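Local coordinates for protein NADPH-dependent aldehyde reductase YqhD (Escherichia coli, PDB 4QGS) that reduces a broad range of short-chain aldehydes to alcohols with NADPH, using a zinc ion bound in each subunit, at residues Asp205-Thr210 against Arg342-Gln347. Sequence-based numbering, arbitrary orientation.
Sequences DAFVHT and RNFFEQ. With ZN (zinc ion), chain B.
Phe207 and Val208 meet Phe344 and Phe345 between two nearly antiparallel helix segments (158°) whose axes come no closer than 12.2 Å; that spacing leaves the contact to side chains. At the start of segment 205-210, the CB of Asp205 points away from the other segment, and its OD1 binds zinc at 2.1 Å. Ala206 contributes its carbonyl, which receives Thr210 OG1 at 2.9 Å as well as the backbone N of Thr210, the two donors arriving from opposite faces of its plane. Phe207 takes part in two of the three side-chain pairings, touching both Phe344 and Phe345. With CG swung anti to the backbone N (chi1 -170°), its ring extends toward helix 330-347, where CD1 lies 3.7 Å from Phe344 CE2, and Phe344 CD2 sits over one ring face, the two rings being set obliquely. Phe345 approaches differently: its edge points at the Phe207 face in an offset edge-to-face pair (planes at 87°), CZ lying 3.9 Å from Phe207 CD2. Cutting Phe207 back to an alanine is likely to open a gap between the helices and leave the Phe345 edge without the aromatic face it meets. Val208 extends the apolar patch with CG2, 4.0 Å from Phe345 CZ, while Leu296 of helix 292-306 packs against the same valine. One helical turn after Asp205, His209 binds zinc through NE2 at 2.1 Å; two waters, His278 and His292 complete the site. The helix thus has two chemically distinct sides: one carboxylate and one imidazole bind the catalytic zinc, whereas a buried aromatic cluster without cross-segment hydrogen bonds joins it to helix 330-347 within the C-terminal helical domain.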
ATOM      1  N   ASP A 205       2.789  -4.013   6.636  1.00 16.21           N
ATOM      2  CA  ASP A 205       2.207  -2.842   5.982  1.00 14.85           C
ATOM      3  C   ASP A 205       0.679  -2.953   5.969  1.00 15.33           C
ATOM      4  O   ASP A 205      -0.028  -1.984   6.300  1.00 16.55           O
ATOM      5  CB  ASP A 205       2.755  -2.699   4.566  1.00 18.60           C
ATOM      6  CG  ASP A 205       2.309  -1.400   3.880  1.00 19.70           C
ATOM      7  OD1 ASP A 205       2.263  -0.308   4.515  1.00 19.65           O
ATOM      8  OD2 ASP A 205       2.005  -1.486   2.672  1.00 32.97           O
ATOM      9  N   ALA A 206       0.166  -4.136   5.634  1.00 14.94           N
ATOM     10  CA  ALA A 206      -1.295  -4.343   5.698  1.00 16.25           C
ATOM     11  C   ALA A 206      -1.845  -4.108   7.115  1.00 16.38           C
ATOM     12  O   ALA A 206      -2.894  -3.474   7.297  1.00 16.41           O
ATOM     13  CB  ALA A 206      -1.654  -5.746   5.214  1.00 15.02           C
ATOM     14  N   PHE A 207      -1.130  -4.612   8.113  1.00 15.21           N
ATOM     15  CA  PHE A 207      -1.539  -4.492   9.507  1.00 16.17           C
ATOM     16  C   PHE A 207      -1.619  -3.018   9.882  1.00 16.82           C
ATOM     17  O   PHE A 207      -2.603  -2.552  10.476  1.00 16.04           O
ATOM     18  CB  PHE A 207      -0.545  -5.245  10.407  1.00 14.22           C
ATOM     19  CG  PHE A 207      -0.993  -5.403  11.847  1.00 15.80           C
ATOM     20  CD1 PHE A 207      -1.537  -6.600  12.291  1.00 18.16           C
ATOM     21  CD2 PHE A 207      -0.844  -4.359  12.758  1.00 14.82           C
ATOM     22  CE1 PHE A 207      -1.921  -6.766  13.618  1.00 20.04           C
ATOM     23  CE2 PHE A 207      -1.238  -4.518  14.091  1.00 17.51           C
ATOM     24  CZ  PHE A 207      -1.775  -5.716  14.518  1.00 18.59           C
ATOM     25  N   VAL A 208      -0.589  -2.270   9.499  1.00 15.65           N
ATOM     26  CA  VAL A 208      -0.528  -0.862   9.869  1.00 14.00           C
ATOM     27  C   VAL A 208      -1.537  -0.038   9.079  1.00 16.40           C
ATOM     28  O   VAL A 208      -2.183   0.833   9.659  1.00 15.60           O
ATOM     29  CB  VAL A 208       0.897  -0.307   9.684  1.00 13.08           C
ATOM     30  CG1 VAL A 208       0.909   1.197   9.963  1.00 14.80           C
ATOM     31  CG2 VAL A 208       1.841  -1.041  10.628  1.00 15.92           C
ATOM     32  N   HIS A 209      -1.721  -0.319   7.784  1.00 14.33           N
ATOM     33  CA  HIS A 209      -2.773   0.393   7.041  1.00 15.19           C
ATOM     34  C   HIS A 209      -4.122   0.225   7.736  1.00 17.63           C
ATOM     35  O   HIS A 209      -4.918   1.169   7.787  1.00 16.75           O
ATOM     36  CB  HIS A 209      -2.863  -0.078   5.586  1.00 17.73           C
ATOM     37  CG  HIS A 209      -1.865   0.579   4.683  1.00 19.99           C
ATOM     38  ND1 HIS A 209      -2.228   1.437   3.666  1.00 20.37           N
ATOM     39  CD2 HIS A 209      -0.509   0.524   4.663  1.00 17.99           C
ATOM     40  CE1 HIS A 209      -1.141   1.867   3.047  1.00 21.45           C
ATOM     41  NE2 HIS A 209      -0.087   1.329   3.632  1.00 19.47           N
ATOM     42  N   THR A 210      -4.363  -0.963   8.286  1.00 15.66           N
ATOM     43  CA  THR A 210      -5.613  -1.230   8.992  1.00 15.73           C
ATOM     44  C   THR A 210      -5.702  -0.392  10.271  1.00 18.70           C
ATOM     45  O   THR A 210      -6.706   0.286  10.494  1.00 16.78           O
ATOM     46  CB  THR A 210      -5.762  -2.709   9.327  1.00 14.01           C
ATOM     47  OG1 THR A 210      -5.662  -3.468   8.112  1.00 16.84           O
ATOM     48  CG2 THR A 210      -7.146  -2.980  10.000  1.00 15.54           C
ATOM     49  N   ARG A 342       4.259  -5.070  19.100  1.00 17.15           N
ATOM     50  CA  ARG A 342       5.693  -5.038  18.906  1.00 18.00           C
ATOM     51  C   ARG A 342       6.226  -6.450  18.704  1.00 17.87           C
ATOM     52  O   ARG A 342       6.959  -6.717  17.755  1.00 20.81           O
ATOM     53  CB  ARG A 342       6.375  -4.375  20.099  1.00 21.20           C
ATOM     54  CG  ARG A 342       7.821  -4.020  19.849  1.00 24.42           C
ATOM     55  CD  ARG A 342       8.462  -3.402  21.098  1.00 25.03           C
ATOM     56  NE  ARG A 342       8.005  -2.051  21.438  1.00 25.87           N
ATOM     57  CZ  ARG A 342       8.408  -0.945  20.812  1.00 23.50           C
ATOM     58  NH1 ARG A 342       7.980   0.243  21.205  1.00 28.90           N
ATOM     59  NH2 ARG A 342       9.225  -1.025  19.774  1.00 20.40           N
ATOM     60  N   ASN A 343       5.833  -7.362  19.582  1.00 18.28           N
ATOM     61  CA  ASN A 343       6.290  -8.738  19.481  1.00 18.95           C
ATOM     62  C   ASN A 343       5.876  -9.402  18.170  1.00 20.09           C
ATOM     63  O   ASN A 343       6.653 -10.145  17.570  1.00 20.02           O
ATOM     64  CB  ASN A 343       5.780  -9.561  20.663  1.00 20.52           C
ATOM     65  CG  ASN A 343       6.233 -11.006  20.589  1.00 23.63           C
ATOM     66  OD1 ASN A 343       7.419 -11.304  20.797  1.00 25.98           O
ATOM     67  ND2 ASN A 343       5.312 -11.905  20.278  1.00 22.80           N
ATOM     68  N   PHE A 344       4.651  -9.125  17.721  1.00 17.75           N
ATOM     69  CA  PHE A 344       4.161  -9.670  16.457  1.00 18.44           C
ATOM     70  C   PHE A 344       5.090  -9.246  15.306  1.00 16.98           C
ATOM     71  O   PHE A 344       5.520 -10.079  14.506  1.00 17.30           O
ATOM     72  CB  PHE A 344       2.710  -9.214  16.212  1.00 15.81           C
ATOM     73  CG  PHE A 344       2.148  -9.627  14.876  1.00 17.78           C
ATOM     74  CD1 PHE A 344       1.979 -10.969  14.561  1.00 18.03           C
ATOM     75  CD2 PHE A 344       1.768  -8.668  13.943  1.00 17.09           C
ATOM     76  CE1 PHE A 344       1.456 -11.352  13.332  1.00 18.35           C
ATOM     77  CE2 PHE A 344       1.251  -9.048  12.711  1.00 19.51           C
ATOM     78  CZ  PHE A 344       1.101 -10.389  12.407  1.00 18.73           C
ATOM     79  N   PHE A 345       5.413  -7.959  15.239  1.00 16.60           N
ATOM     80  CA  PHE A 345       6.319  -7.445  14.203  1.00 16.81           C
ATOM     81  C   PHE A 345       7.699  -8.108  14.303  1.00 17.08           C
ATOM     82  O   PHE A 345       8.263  -8.580  13.299  1.00 17.29           O
ATOM     83  CB  PHE A 345       6.468  -5.931  14.311  1.00 15.40           C
ATOM     84  CG  PHE A 345       5.199  -5.154  14.017  1.00 15.35           C
ATOM     85  CD1 PHE A 345       4.124  -5.753  13.388  1.00 17.23           C
ATOM     86  CD2 PHE A 345       5.122  -3.812  14.346  1.00 18.62           C
ATOM     87  CE1 PHE A 345       2.956  -5.022  13.112  1.00 15.92           C
ATOM     88  CE2 PHE A 345       3.978  -3.070  14.087  1.00 17.22           C
ATOM     89  CZ  PHE A 345       2.884  -3.683  13.467  1.00 13.67           C
ATOM     90  N   GLU A 346       8.236  -8.172  15.518  1.00 16.99           N
ATOM     91  CA  GLU A 346       9.566  -8.762  15.692  1.00 19.74           C
ATOM     92  C   GLU A 346       9.617 -10.233  15.294  1.00 20.31           C
ATOM     93  O   GLU A 346      10.597 -10.668  14.675  1.00 19.23           O
ATOM     94  CB  GLU A 346      10.037  -8.571  17.128  1.00 19.85           C
ATOM     95  CG  GLU A 346       9.967  -7.100  17.490  1.00 21.28           C
ATOM     96  CD  GLU A 346      10.910  -6.650  18.551  1.00 38.54           C
ATOM     97  OE1 GLU A 346      11.828  -5.858  18.210  1.00 38.48           O
ATOM     98  OE2 GLU A 346      10.708  -7.053  19.718  1.00 41.21           O
ATOM     99  N   GLN A 347       8.568 -10.988  15.614  1.00 19.71           N
ATOM    100  CA  GLN A 347       8.532 -12.414  15.264  1.00 20.73           C
ATOM    101  C   GLN A 347       8.360 -12.642  13.766  1.00 21.41           C
ATOM    102  O   GLN A 347       8.703 -13.710  13.257  1.00 20.97           O
ATOM    103  CB  GLN A 347       7.422 -13.132  16.034  1.00 25.48           C
ATOM    104  CG  GLN A 347       7.633 -13.184  17.547  1.00 30.36           C
ATOM    105  CD  GLN A 347       8.985 -13.742  17.955  1.00 39.98           C
ATOM    106  OE1 GLN A 347       9.541 -14.625  17.296  1.00 42.66           O
ATOM    107  NE2 GLN A 347       9.527 -13.219  19.051  1.00 47.69           N
TER
HETATM  108 ZN    ZN B 401       1.960   1.635   3.689  1.00 22.30          ZN
HETATM  109  O   HOH W   1       1.765   3.166   2.270  1.00 26.32           O
HETATM  110  O   HOH W   2       2.003   0.664   1.769  1.00 27.91           O